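Local coordinates for GEO10716p1 (PDB 7BTG), which probably removes phosphate from phosphorylated arginine side chains of proteins, as a Drosophila member of the low molecular weight protein tyrosine phosphatase family, at residues 75-80 with 98-103; 38-43 with 69-74. The protein carries 1 engineered substitution. One frame throughout, in Å; residues are numbered along the deposited sequence.

Contact 1 (75-80 with 98-103)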
loop_
_atom_site.group_PDB
_atom_site.type_symbol
_atom_site.label_atom_id
_atom_site.label_comp_id
_atom_site.label_asym_id
_atom_site.label_seq_id
_atom_site.Cartn_x
_atom_site.Cartn_y
_atom_site.Cartn_z
ATOM N N ASP A 75 0.568 5.465 13.802
ATOM C CA ASP A 75 1.030 5.310 12.432
ATOM C C ASP A 75 1.207 6.659 11.742
ATOM O O ASP A 75 2.162 6.852 10.988
ATOM C CB ASP A 75 0.058 4.426 11.660
ATOM C CG ASP A 75 0.153 2.987 12.075
ATOM O OD1 ASP A 75 1.288 2.532 12.303
ATOM O OD2 ASP A 75 -0.894 2.315 12.173
ATOM N N PHE A 76 0.319 7.612 12.011
ATOM C CA PHE A 76 0.373 8.890 11.316
ATOM C C PHE A 76 1.605 9.716 11.673
ATOM O O PHE A 76 1.972 10.621 10.911
ATOM C CB PHE A 76 -0.897 9.682 11.614
ATOM C CG PHE A 76 -2.101 9.158 10.899
ATOM C CD1 PHE A 76 -2.510 9.723 9.702
ATOM C CD2 PHE A 76 -2.808 8.074 11.404
ATOM C CE1 PHE A 76 -3.617 9.234 9.036
ATOM C CE2 PHE A 76 -3.923 7.585 10.735
ATOM C CZ PHE A 76 -4.317 8.165 9.546
ATOM N N TYR A 77 2.241 9.433 12.805
ATOM C CA TYR A 77 3.457 10.118 13.211
ATOM C C TYR A 77 4.725 9.343 12.878
ATOM O O TYR A 77 5.810 9.930 12.907
ATOM C CB TYR A 77 3.436 10.386 14.719
ATOM C CG TYR A 77 2.271 11.236 15.187
ATOM C CD1 TYR A 77 2.267 12.604 14.986
ATOM C CD2 TYR A 77 1.191 10.670 15.834
ATOM C CE1 TYR A 77 1.224 13.378 15.418
ATOM C CE2 TYR A 77 0.140 11.443 16.273
ATOM C CZ TYR A 77 0.168 12.790 16.065
ATOM O OH TYR A 77 -0.870 13.565 16.491
ATOM N N ASP A 78 4.616 8.052 12.563
ATOM C CA ASP A 78 5.777 7.201 12.347
ATOM C C ASP A 78 6.057 6.897 10.879
ATOM O O ASP A 78 6.905 6.052 10.599
ATOM C CB ASP A 78 5.616 5.877 13.099
ATOM C CG ASP A 78 5.533 6.062 14.607
ATOM O OD1 ASP A 78 6.095 7.053 15.135
ATOM O OD2 ASP A 78 4.899 5.205 15.259
ATOM N N PHE A 79 5.364 7.520 9.930
ATOM C CA PHE A 79 5.639 7.202 8.536
ATOM C C PHE A 79 5.787 8.485 7.738
ATOM O O PHE A 79 5.214 9.520 8.084
ATOM C CB PHE A 79 4.554 6.306 7.914
ATOM C CG PHE A 79 4.587 4.892 8.415
ATOM C CD1 PHE A 79 5.346 3.937 7.767
ATOM C CD2 PHE A 79 3.880 4.524 9.555
ATOM C CE1 PHE A 79 5.397 2.632 8.245
ATOM C CE2 PHE A 79 3.919 3.234 10.031
ATOM C CZ PHE A 79 4.674 2.280 9.381
ATOM N N ASP A 80 6.589 8.406 6.677
ATOM C CA ASP A 80 6.782 9.533 5.774
ATOM C C ASP A 80 5.711 9.572 4.693
ATOM O O ASP A 80 5.263 10.651 4.287
ATOM C CB ASP A 80 8.177 9.458 5.127
ATOM C CG ASP A 80 9.296 9.314 6.159
ATOM O OD1 ASP A 80 9.462 10.222 7.005
ATOM O OD2 ASP A 80 10.011 8.293 6.123
ATOM N N ALA A 98 -6.592 14.626 10.275
ATOM C CA ALA A 98 -7.051 15.903 10.802
ATOM C C ALA A 98 -7.697 15.784 12.180
ATOM O O ALA A 98 -7.877 16.804 12.853
ATOM C CB ALA A 98 -8.017 16.542 9.815
ATOM N N SER A 99 -8.020 14.582 12.640
ATOM C CA SER A 99 -8.542 14.460 13.993
ATOM C C SER A 99 -7.446 14.393 15.057
ATOM O O SER A 99 -7.756 14.472 16.247
ATOM C CB SER A 99 -9.424 13.217 14.103
ATOM O OG SER A 99 -8.625 12.074 14.401
ATOM N N LEU A 100 -6.186 14.206 14.675
ATOM C CA LEU A 100 -5.093 14.141 15.639
ATOM C C LEU A 100 -4.641 15.563 15.961
ATOM O O LEU A 100 -4.272 16.312 15.051
ATOM C CB LEU A 100 -3.940 13.317 15.070
ATOM C CG LEU A 100 -4.378 11.922 14.630
ATOM C CD1 LEU A 100 -3.233 11.131 13.957
ATOM C CD2 LEU A 100 -4.964 11.184 15.838
ATOM N N THR A 101 -4.680 15.939 17.249
ATOM C CA THR A 101 -4.484 17.343 17.616
ATOM C C THR A 101 -3.103 17.845 17.214
ATOM O O THR A 101 -3.023 18.812 16.436
ATOM C CB THR A 101 -4.780 17.553 19.104
ATOM N N PRO A 102 -1.979 17.228 17.649
ATOM C CA PRO A 102 -0.717 17.566 16.977
ATOM C C PRO A 102 -0.772 17.041 15.550
ATOM O O PRO A 102 -0.664 15.831 15.335
ATOM C CB PRO A 102 0.354 16.869 17.824
ATOM C CG PRO A 102 -0.349 15.763 18.483
ATOM C CD PRO A 102 -1.799 16.146 18.640
ATOM N N SER A 103 -0.998 17.926 14.582
ATOM C CA SER A 103 -1.127 17.511 13.195
ATOM C C SER A 103 0.083 16.680 12.769
ATOM O O SER A 103 1.223 17.059 13.067
ATOM C CB SER A 103 -1.260 18.726 12.282
ATOM O OG SER A 103 -2.585 19.225 12.288
#

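Contact 2 (38-43 with 69-74)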
loop_
_atom_site.group_PDB
_atom_site.type_symbol
_atom_site.label_atom_id
_atom_site.label_comp_id
_atom_site.label_asym_id
_atom_site.label_seq_id
_atom_site.Cartn_x
_atom_site.Cartn_y
_atom_site.Cartn_z
ATOM N N ALA A 38 -1.416 -1.523 6.608
ATOM C CA ALA A 38 -2.472 -1.483 7.605
ATOM C C ALA A 38 -3.800 -1.272 6.887
ATOM O O ALA A 38 -3.837 -1.024 5.675
ATOM C CB ALA A 38 -2.200 -0.392 8.648
ATOM N N GLY A 39 -4.900 -1.343 7.655
ATOM C CA GLY A 39 -6.234 -1.327 7.082
ATOM C C GLY A 39 -7.171 -0.404 7.835
ATOM O O GLY A 39 -6.804 0.204 8.837
ATOM N N LEU A 40 -8.397 -0.319 7.328
ATOM C CA LEU A 40 -9.397 0.615 7.836
ATOM C C LEU A 40 -10.654 -0.072 8.390
ATOM O O LEU A 40 -11.636 0.614 8.693
ATOM C CB LEU A 40 -9.757 1.605 6.720
ATOM C CG LEU A 40 -8.555 2.375 6.130
ATOM C CD1 LEU A 40 -8.902 3.035 4.842
ATOM C CD2 LEU A 40 -8.012 3.435 7.106
ATOM N N ARG A 41 -10.660 -1.404 8.520
ATOM C CA ARG A 41 -11.796 -2.151 9.055
ATOM C C ARG A 41 -11.273 -3.352 9.827
ATOM O O ARG A 41 -10.182 -3.854 9.554
ATOM C CB ARG A 41 -12.757 -2.664 7.966
ATOM C CG ARG A 41 -13.384 -1.620 7.058
ATOM C CD ARG A 41 -14.497 -0.824 7.728
ATOM N NE ARG A 41 -15.113 0.044 6.740
ATOM C CZ ARG A 41 -14.597 1.213 6.365
ATOM N NH1 ARG A 41 -13.476 1.648 6.919
ATOM N NH2 ARG A 41 -15.194 1.947 5.442
ATOM N N SER A 42 -12.067 -3.832 10.787
ATOM C CA SER A 42 -11.642 -5.025 11.520
ATOM C C SER A 42 -11.904 -6.330 10.762
ATOM O O SER A 42 -11.518 -7.384 11.263
ATOM C CB SER A 42 -12.335 -5.085 12.882
ATOM O OG SER A 42 -13.736 -5.156 12.696
ATOM N N TRP A 43 -12.499 -6.271 9.560
ATOM C CA TRP A 43 -13.016 -7.449 8.865
ATOM C C TRP A 43 -11.995 -8.577 8.796
ATOM O O TRP A 43 -12.230 -9.683 9.295
ATOM C CB TRP A 43 -13.464 -7.065 7.451
ATOM C CG TRP A 43 -14.536 -6.025 7.414
ATOM C CD1 TRP A 43 -15.407 -5.704 8.424
ATOM C CD2 TRP A 43 -14.853 -5.157 6.320
ATOM N NE1 TRP A 43 -16.249 -4.706 8.014
ATOM C CE2 TRP A 43 -15.926 -4.341 6.734
ATOM C CE3 TRP A 43 -14.333 -4.989 5.029
ATOM C CZ2 TRP A 43 -16.493 -3.376 5.906
ATOM C CZ3 TRP A 43 -14.896 -4.013 4.205
ATOM C CH2 TRP A 43 -15.963 -3.231 4.643
ATOM N N ARG A 69 -3.953 -5.704 10.205
ATOM C CA ARG A 69 -4.077 -4.869 11.390
ATOM C C ARG A 69 -4.736 -3.548 11.014
ATOM O O ARG A 69 -4.772 -3.147 9.847
ATOM C CB ARG A 69 -2.718 -4.604 12.076
ATOM C CG ARG A 69 -1.798 -3.644 11.308
ATOM C CD ARG A 69 -0.508 -3.368 12.072
ATOM N NE ARG A 69 0.348 -2.372 11.420
ATOM C CZ ARG A 69 0.210 -1.053 11.575
ATOM N NH1 ARG A 69 -0.764 -0.568 12.346
ATOM N NH2 ARG A 69 1.040 -0.212 10.957
ATOM N N MET A 70 -5.278 -2.882 12.025
ATOM C CA MET A 70 -5.858 -1.570 11.829
ATOM C C MET A 70 -4.758 -0.529 11.843
ATOM O O MET A 70 -3.738 -0.693 12.510
ATOM C CB MET A 70 -6.858 -1.246 12.933
ATOM C CG MET A 70 -8.060 -2.153 13.002
ATOM S SD MET A 70 -9.472 -1.535 12.054
ATOM C CE MET A 70 -9.093 0.201 11.877
ATOM N N ILE A 71 -4.959 0.544 11.076
ATOM C CA ILE A 71 -4.118 1.712 11.255
ATOM C C ILE A 71 -4.428 2.305 12.622
ATOM O O ILE A 71 -5.583 2.317 13.064
ATOM C CB ILE A 71 -4.330 2.731 10.119
ATOM C CG1 ILE A 71 -3.203 3.763 10.116
ATOM C CG2 ILE A 71 -5.671 3.445 10.253
ATOM C CD1 ILE A 71 -3.212 4.668 8.921
ATOM N N SER A 72 -3.390 2.741 13.324
ATOM C CA SER A 72 -3.533 3.416 14.605
ATOM C C SER A 72 -3.120 4.871 14.450
ATOM O O SER A 72 -2.519 5.270 13.450
ATOM C CB SER A 72 -2.674 2.733 15.682
ATOM O OG SER A 72 -1.294 2.828 15.356
ATOM N N ALA A 73 -3.440 5.665 15.466
ATOM C CA ALA A 73 -2.994 7.048 15.480
ATOM C C ALA A 73 -1.470 7.146 15.386
ATOM O O ALA A 73 -0.943 8.008 14.667
ATOM C CB ALA A 73 -3.505 7.735 16.742
ATOM N N GLN A 74 -0.746 6.263 16.101
ATOM C CA GLN A 74 0.716 6.280 16.083
ATOM C C GLN A 74 1.258 6.201 14.671
ATOM O O GLN A 74 2.292 6.810 14.362
ATOM C CB GLN A 74 1.284 5.111 16.897
ATOM C CG GLN A 74 1.622 5.438 18.338
ATOM C CD GLN A 74 2.896 6.266 18.503
ATOM O OE1 GLN A 74 3.587 6.606 17.528
ATOM N NE2 GLN A 74 3.212 6.592 19.754
#

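Contact 1 (75-80 with 98-103)
Leu100 pushes one methyl, CD1, into the notch between Phe76 and Tyr77, two consecutive side chains that leave the last turn of helix 73-78. One wall of the notch is the root of Phe76, whose CB lies 3.6 Å from Leu100 CD1; the other is the tyrosine ring, with Tyr77 CE2 4.1 Å from the same methyl. The methyl gets this far because CD1 is extended, anti to CA about the CB-CG bond (chi2 176°), while CD2 turns back and rests against Ala73. Phe76 and Leu100 meet at about a right angle, so the leucine presses on the start of the phenylalanine side chain and the near part of its ring, whose far part runs on inward, where Leu93, Met96 and Ala97 of helix 87-99 and Pro104 and Cys106 pack around it. In the alpha/beta fold of this phosphatase family, helix 73-78 leads into strand 81-84, and helix 87-99 forms the beta-alpha-beta crossover from that strand to its neighbour 107-110; the contact joins the last turn of helix 73-78 to the turn that follows helix 87-99, at the surface. Tyr77 makes the reverse bump. It reaches past Leu100, passing it obliquely, and lays its hydroxyl in a shallow hollow of the 100-103 turn, with Leu100 CB on one flank, 3.4 Å from Tyr77 OH. The pyrrolidine ring of Pro102 lies crosswise to the tyrosine, and its CG is 3.9 Å from Tyr77 CZ. Here Tyr77 OH donates a hydrogen bond of 2.6 Å to Pro102 O, arriving in the carbonyl plane on a lone pair at a C=O...O angle of 142°. That oxygen also lies in the plane of the tyrosine ring at its edge, 3.1 Å from Tyr77 CE1.

Contact 2 (38-43 with 69-74)
Ala38, Met70 and Ile71 bury the most surface here, and the small methyl of Ala38 lies at the inner end of the contact. Its CB sits over the centre of one face of the Arg69 guanidinium, 3.8 Å from Arg69 CZ, and touches Ile71 on another flank, with Ile71 CB 4.1 Å away. The guanidinium is delivered there by an extended chain that starts with CG wedged between the backbone N and the carbonyl carbon (chi1 72°). Salt bridges to Asp36 and Asp75 restrain the flat group, whose charge is thereby probably well balanced. Between the side chains, Gly39 joins the backbones through one bridge in the parallel pattern: Ile71 N donates to Gly39 O at 2.9 Å, nearly straight at 166°, while Gly39 N gives Arg69 O a weak, bent bond. This single bridge adds the 69-71 loop beside 34-39, an edge strand of the four-stranded parallel sheet, at the end from which the chain leaves for the following loop; the loop that follows strand 34-39 flanks the active-site cleft in relatives. Ile71 continues the packing on the sheet side. Its CG2 runs beside Leu40, the two side chains pointing the same way, with Leu40 CD2 3.9 Å from Ile71 CG2, and both also meet Met96 of helix 87-99. Met70 starts away from residues 38-43 but folds back, bent at chi2 (-93°) and at chi3. CE thereby comes over the Leu40-Arg41 link, 3.8 Å from Leu40 C, and the sulfur lies against the next peptide, with Met70 SD 3.4 Å from Arg41 C. Nearby, Arg41 NH1 curls back to donate a 2.8 Å bond to Leu40 O, reaching it from above the carbonyl plane, and Arg41 NH2 forms a salt bridge with Glu92.

In the fold
From the N terminus the chain lays down strand 2-7 and helix 13-27 before strand 34-39 runs into the first segment of contact 2. A long excursion containing helix 51-58 follows, and contact 2 closes it when residues 69-74 return to that strand. Contact 1 opens directly afterwards, on the same helix 73-78, and closes a second loop that takes in strand 81-84 and helix 87-99. The two loops are thus in series, neither nested nor crossed. The centres of the two contacts lie about 14 Å apart, yet they touch: Phe76 packs on Ile71. Helix 73-78 therefore links the sheet edge to the turn after helix 87-99.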